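Local coordinates for protein phenylacetaldehyde dehydrogenase (Burkholderia cenocepacia, PDB 4O5H) that probably oxidises phenylacetaldehyde to phenylacetate with NAD+ as electron acceptor, as a member of the aldehyde dehydrogenase family, at residues Leu48-Pro53 and Asp212-Ala217; Arg110-Ile115 and Ala217-Glu222. One frame throughout, in Å; residues are numbered along the deposited sequence.

Interaction 1 (Leu48-Pro53 and Asp212-Ala217); sequences LDVVNP and DTPLSA. With NA (sodium ion), chain I.
The backbone oxygens of Val-51 and Asp-212 share one sodium ion. Asp-212 O is the tighter ligand, 2.2 Å from the ion. Val-51 O is a long ligand at 3.0 Å from the same ion. Waters 1 and 2 each lie 2.4 Å from the sodium. Asp-119 completes the six ligands with its backbone O and its carboxylate OD1. Val-51 reaches the metal a second way, because its N donates to water 1 over 2.8 Å. The strand therefore holds the ion both directly and through a water. Asp-212 binds with its carbonyl alone. Its CB points away from the strand, and its carboxylate is not a ligand.

Beside the ion lies a small apolar contact made by Val-50, whose side chain points at the other segment. Its two methyls divide the work. Val-50 CG1 stands anti to the backbone N (chi1 -173°) and meets the tip of Leu-215, 3.8 Å from Leu-215 CD1. Val-50 CG2 lies 3.7 Å from Pro-214 CG, a corner of the proline ring. No direct hydrogen bond joins the segments, so the metal supplies the polar link and Val-50 the apolar one. All three apolar residues are buried.

Segment 212-217 runs from the loop after strand 204-208 into helix 215-227, a strand-to-helix connection of the Rossmann-like part of the aldehyde dehydrogenase fold. Segment 48-53 belongs to a two-stranded antiparallel hairpin, where Leu-48 and Val-50 bond to strand 57-63. Pro-214 also touches Val-62 of that partner strand. Helix 109-120 is the third element. Its Asp-119 binds the ion and accepts a hydrogen bond from Leu-215 N. The sodium thus sits where the hairpin, helix 109-120 and the approach to helix 215-227 converge.

Interaction 2 (Arg110-Ile115 and Ala217-Glu222); sequences RELAEI and ALRLGE
Arg-219 reaches from helix 215-227 across to Glu-111, Leu-112 and Ile-115 of helix 109-120. Its CB lies 4.1 Å from Leu-112 CD2. Its CG comes nearer to that methyl, at 3.8 Å from Leu-112 CD2, and also meets Ile-115 CD1. Both apolar side chains cross the arginine stem at about a right angle. A turn about the CB-CG bond (chi2 68°) bends the chain and brings the head to Glu-111. CD passes 3.7 Å from Glu-111 OE2. NE donates to the same OE2 over 2.9 Å, from above the carboxylate plane. NH2 gives the straighter bond, to Glu-111 OE1 at 3.0 Å and 170°, on its syn side. The grip is side-on, one nitrogen to each oxygen, but the guanidinium and carboxylate planes are 36° apart. NH1 turns back to Glu-222 OE1 of its own helix in a weak bond of 2.8 Å.

Phe-26 of helix 21-28 touches both Arg-219 and Ile-115. Glu-111 is buried, and its carboxylate is probably kept charged by the paired arginine. Two acids share one guanidinium, and Glu-222 OE2 also bridges to Lys-29 NZ. The alternating charges probably offset one another beside the aliphatic packing.

Both contacts use helix 215-227, and segments 212-217 and 217-222 meet at Ala-217. Helix 109-120 is a partner in interaction 2 and a neighbour, through Asp-119, in interaction 1. The centres lie about 12 Å apart. Packing joins them directly: Leu-215 CB of interaction 1 is 3.6 Å from Ile-115 CG2 of interaction 2. Interaction 1 brings in hairpin strand 47-52, whereas interaction 2 ties helix to helix. Both are largely buried. Of the touching residues in interaction 2 only Arg-219 is partly exposed, as are the sodium ligands Val-51 and Asp-212. The first relies on a metal and backbone carbonyls beside small apolar tips. The second pairs charged side chains with aliphatic packing.

Interaction 1 (Leu48-Pro53 and Asp212-Ala217)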
# COMPACT_ATOMS: atom_id res chain seq x y z
N LEU A 48 18.44 -8.35 -27.27
CA LEU A 48 19.12 -7.07 -27.05
C LEU A 48 20.53 -7.24 -26.54
O LEU A 48 20.87 -8.23 -25.92
CB LEU A 48 18.28 -6.16 -26.17
CG LEU A 48 18.00 -6.67 -24.80
CD1 LEU A 48 19.12 -6.26 -23.87
CD2 LEU A 48 16.71 -6.05 -24.33
N ASP A 49 21.36 -6.28 -26.89
CA ASP A 49 22.77 -6.27 -26.52
C ASP A 49 23.00 -5.95 -25.07
O ASP A 49 22.36 -5.09 -24.52
CB ASP A 49 23.53 -5.24 -27.33
CG ASP A 49 23.65 -5.60 -28.78
OD1 ASP A 49 23.48 -6.78 -29.18
OD2 ASP A 49 23.95 -4.67 -29.54
N VAL A 50 23.96 -6.64 -24.49
CA VAL A 50 24.48 -6.31 -23.19
C VAL A 50 25.86 -5.69 -23.38
O VAL A 50 26.73 -6.28 -24.00
CB VAL A 50 24.60 -7.54 -22.31
CG1 VAL A 50 24.99 -7.15 -20.91
CG2 VAL A 50 23.26 -8.26 -22.29
N VAL A 51 26.02 -4.50 -22.82
CA VAL A 51 27.18 -3.66 -23.02
C VAL A 51 27.98 -3.51 -21.72
O VAL A 51 27.42 -3.37 -20.64
CB VAL A 51 26.73 -2.29 -23.50
CG1 VAL A 51 27.89 -1.27 -23.50
CG2 VAL A 51 26.13 -2.37 -24.90
N ASN A 52 29.30 -3.64 -21.83
CA ASN A 52 30.21 -3.38 -20.71
C ASN A 52 30.45 -1.89 -20.67
O ASN A 52 31.09 -1.33 -21.57
CB ASN A 52 31.54 -4.07 -20.92
CG ASN A 52 32.52 -3.80 -19.82
OD1 ASN A 52 32.36 -2.89 -18.98
ND2 ASN A 52 33.56 -4.60 -19.79
N PRO A 53 29.94 -1.22 -19.64
CA PRO A 53 30.06 0.25 -19.62
C PRO A 53 31.47 0.82 -19.44
O PRO A 53 31.66 2.01 -19.61
CB PRO A 53 29.17 0.65 -18.43
CG PRO A 53 29.23 -0.53 -17.52
CD PRO A 53 29.29 -1.74 -18.43
N ASP A 212 19.26 -2.66 -19.05
CA ASP A 212 20.73 -2.40 -19.01
C ASP A 212 21.59 -3.45 -18.24
O ASP A 212 22.79 -3.49 -18.45
CB ASP A 212 21.02 -1.02 -18.45
CG ASP A 212 20.59 0.08 -19.41
OD1 ASP A 212 20.96 0.04 -20.58
OD2 ASP A 212 19.81 0.94 -18.98
N THR A 213 20.97 -4.26 -17.39
CA THR A 213 21.72 -5.21 -16.51
C THR A 213 20.97 -6.53 -16.28
O THR A 213 20.49 -6.82 -15.17
CB THR A 213 21.98 -4.58 -15.14
OG1 THR A 213 20.74 -4.13 -14.56
CG2 THR A 213 22.93 -3.36 -15.25
N PRO A 214 20.85 -7.35 -17.34
CA PRO A 214 20.08 -8.60 -17.22
C PRO A 214 20.87 -9.80 -16.72
O PRO A 214 20.28 -10.78 -16.29
CB PRO A 214 19.69 -8.88 -18.65
CG PRO A 214 20.85 -8.35 -19.44
CD PRO A 214 21.29 -7.09 -18.72
N LEU A 215 22.20 -9.72 -16.72
CA LEU A 215 23.00 -10.96 -16.60
C LEU A 215 22.98 -11.61 -15.24
O LEU A 215 22.87 -12.85 -15.17
CB LEU A 215 24.43 -10.73 -17.05
CG LEU A 215 24.61 -10.36 -18.53
CD1 LEU A 215 26.09 -10.16 -18.84
CD2 LEU A 215 24.03 -11.41 -19.46
N SER A 216 23.14 -10.85 -14.15
CA SER A 216 23.24 -11.50 -12.83
C SER A 216 21.91 -12.18 -12.45
O SER A 216 21.90 -13.22 -11.79
CB SER A 216 23.75 -10.56 -11.74
OG SER A 216 22.89 -9.44 -11.58
N ALA A 217 20.81 -11.61 -12.93
CA ALA A 217 19.48 -12.21 -12.68
C ALA A 217 19.33 -13.56 -13.39
O ALA A 217 18.82 -14.50 -12.81
CB ALA A 217 18.38 -11.26 -13.10
NA NA I . 24.96 -3.73 -18.98
O HOH W 1 23.94 -3.55 -21.16
O HOH W 2 25.51 -1.45 -19.29

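Interaction 2 (Arg110-Ile115 and Ala217-Glu222)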
# COMPACT_ATOMS: atom_id res chain seq x y z
N ARG A 110 32.42 -14.84 -6.26
CA ARG A 110 33.36 -14.10 -7.15
C ARG A 110 32.83 -14.02 -8.58
O ARG A 110 32.85 -12.97 -9.19
CB ARG A 110 34.73 -14.74 -7.15
CG ARG A 110 35.71 -14.06 -8.07
CD ARG A 110 35.98 -12.60 -7.68
NE ARG A 110 36.79 -11.93 -8.69
CZ ARG A 110 37.43 -10.78 -8.51
NH1 ARG A 110 37.31 -10.13 -7.37
NH2 ARG A 110 38.19 -10.27 -9.46
N GLU A 111 32.31 -15.15 -9.10
CA GLU A 111 31.74 -15.14 -10.43
C GLU A 111 30.57 -14.14 -10.54
O GLU A 111 30.49 -13.37 -11.47
CB GLU A 111 31.21 -16.54 -10.79
CG GLU A 111 30.55 -16.57 -12.14
CD GLU A 111 29.81 -17.88 -12.40
OE1 GLU A 111 29.85 -18.79 -11.53
OE2 GLU A 111 29.16 -17.94 -13.45
N LEU A 112 29.67 -14.17 -9.57
CA LEU A 112 28.56 -13.21 -9.57
C LEU A 112 29.03 -11.78 -9.51
O LEU A 112 28.47 -10.92 -10.19
CB LEU A 112 27.62 -13.50 -8.39
CG LEU A 112 26.74 -14.78 -8.57
CD1 LEU A 112 26.10 -15.20 -7.26
CD2 LEU A 112 25.69 -14.52 -9.60
N ALA A 113 30.08 -11.53 -8.74
CA ALA A 113 30.66 -10.18 -8.66
C ALA A 113 31.27 -9.74 -9.97
O ALA A 113 31.09 -8.61 -10.39
CB ALA A 113 31.70 -10.11 -7.56
N GLU A 114 31.97 -10.64 -10.64
CA GLU A 114 32.56 -10.32 -11.96
C GLU A 114 31.45 -10.02 -13.00
O GLU A 114 31.54 -9.05 -13.76
CB GLU A 114 33.46 -11.47 -12.45
CG GLU A 114 34.73 -11.60 -11.59
CD GLU A 114 35.69 -12.68 -12.01
OE1 GLU A 114 35.38 -13.50 -12.91
OE2 GLU A 114 36.79 -12.71 -11.40
N ILE A 115 30.41 -10.84 -13.01
CA ILE A 115 29.33 -10.63 -13.94
C ILE A 115 28.74 -9.26 -13.65
O ILE A 115 28.47 -8.48 -14.57
CB ILE A 115 28.22 -11.73 -13.77
CG1 ILE A 115 28.76 -13.06 -14.24
CG2 ILE A 115 26.96 -11.35 -14.53
CD1 ILE A 115 27.93 -14.25 -13.84
N ALA A 217 20.81 -11.61 -12.93
CA ALA A 217 19.48 -12.21 -12.68
C ALA A 217 19.33 -13.56 -13.39
O ALA A 217 18.82 -14.50 -12.81
CB ALA A 217 18.38 -11.26 -13.10
N LEU A 218 19.84 -13.66 -14.62
CA LEU A 218 19.84 -14.92 -15.33
C LEU A 218 20.70 -15.94 -14.60
O LEU A 218 20.29 -17.08 -14.48
CB LEU A 218 20.28 -14.76 -16.80
CG LEU A 218 19.31 -13.88 -17.63
CD1 LEU A 218 19.81 -13.72 -19.04
CD2 LEU A 218 17.90 -14.47 -17.65
N ARG A 219 21.86 -15.55 -14.09
CA ARG A 219 22.71 -16.51 -13.38
C ARG A 219 22.03 -16.93 -12.08
O ARG A 219 22.07 -18.09 -11.73
CB ARG A 219 24.11 -15.94 -13.13
CG ARG A 219 25.08 -16.93 -12.48
CD ARG A 219 25.45 -18.09 -13.38
NE ARG A 219 26.53 -18.86 -12.73
CZ ARG A 219 26.41 -20.07 -12.21
NH1 ARG A 219 25.28 -20.77 -12.31
NH2 ARG A 219 27.43 -20.59 -11.57
N LEU A 220 21.36 -16.01 -11.43
CA LEU A 220 20.60 -16.31 -10.23
C LEU A 220 19.47 -17.31 -10.53
O LEU A 220 19.26 -18.21 -9.77
CB LEU A 220 20.00 -15.04 -9.61
CG LEU A 220 19.11 -15.24 -8.38
CD1 LEU A 220 19.90 -15.76 -7.19
CD2 LEU A 220 18.47 -13.93 -8.04
N GLY A 221 18.85 -17.19 -11.68
CA GLY A 221 17.89 -18.23 -12.17
C GLY A 221 18.44 -19.63 -12.19
O GLY A 221 17.80 -20.55 -11.75
N GLU A 222 19.68 -19.77 -12.67
CA GLU A 222 20.39 -21.05 -12.66
C GLU A 222 20.55 -21.56 -11.21
O GLU A 222 20.32 -22.76 -10.94
CB GLU A 222 21.75 -20.93 -13.32
CG GLU A 222 21.66 -20.51 -14.80
CD GLU A 222 23.01 -20.49 -15.49
OE1 GLU A 222 24.02 -20.81 -14.85
OE2 GLU A 222 23.07 -20.16 -16.70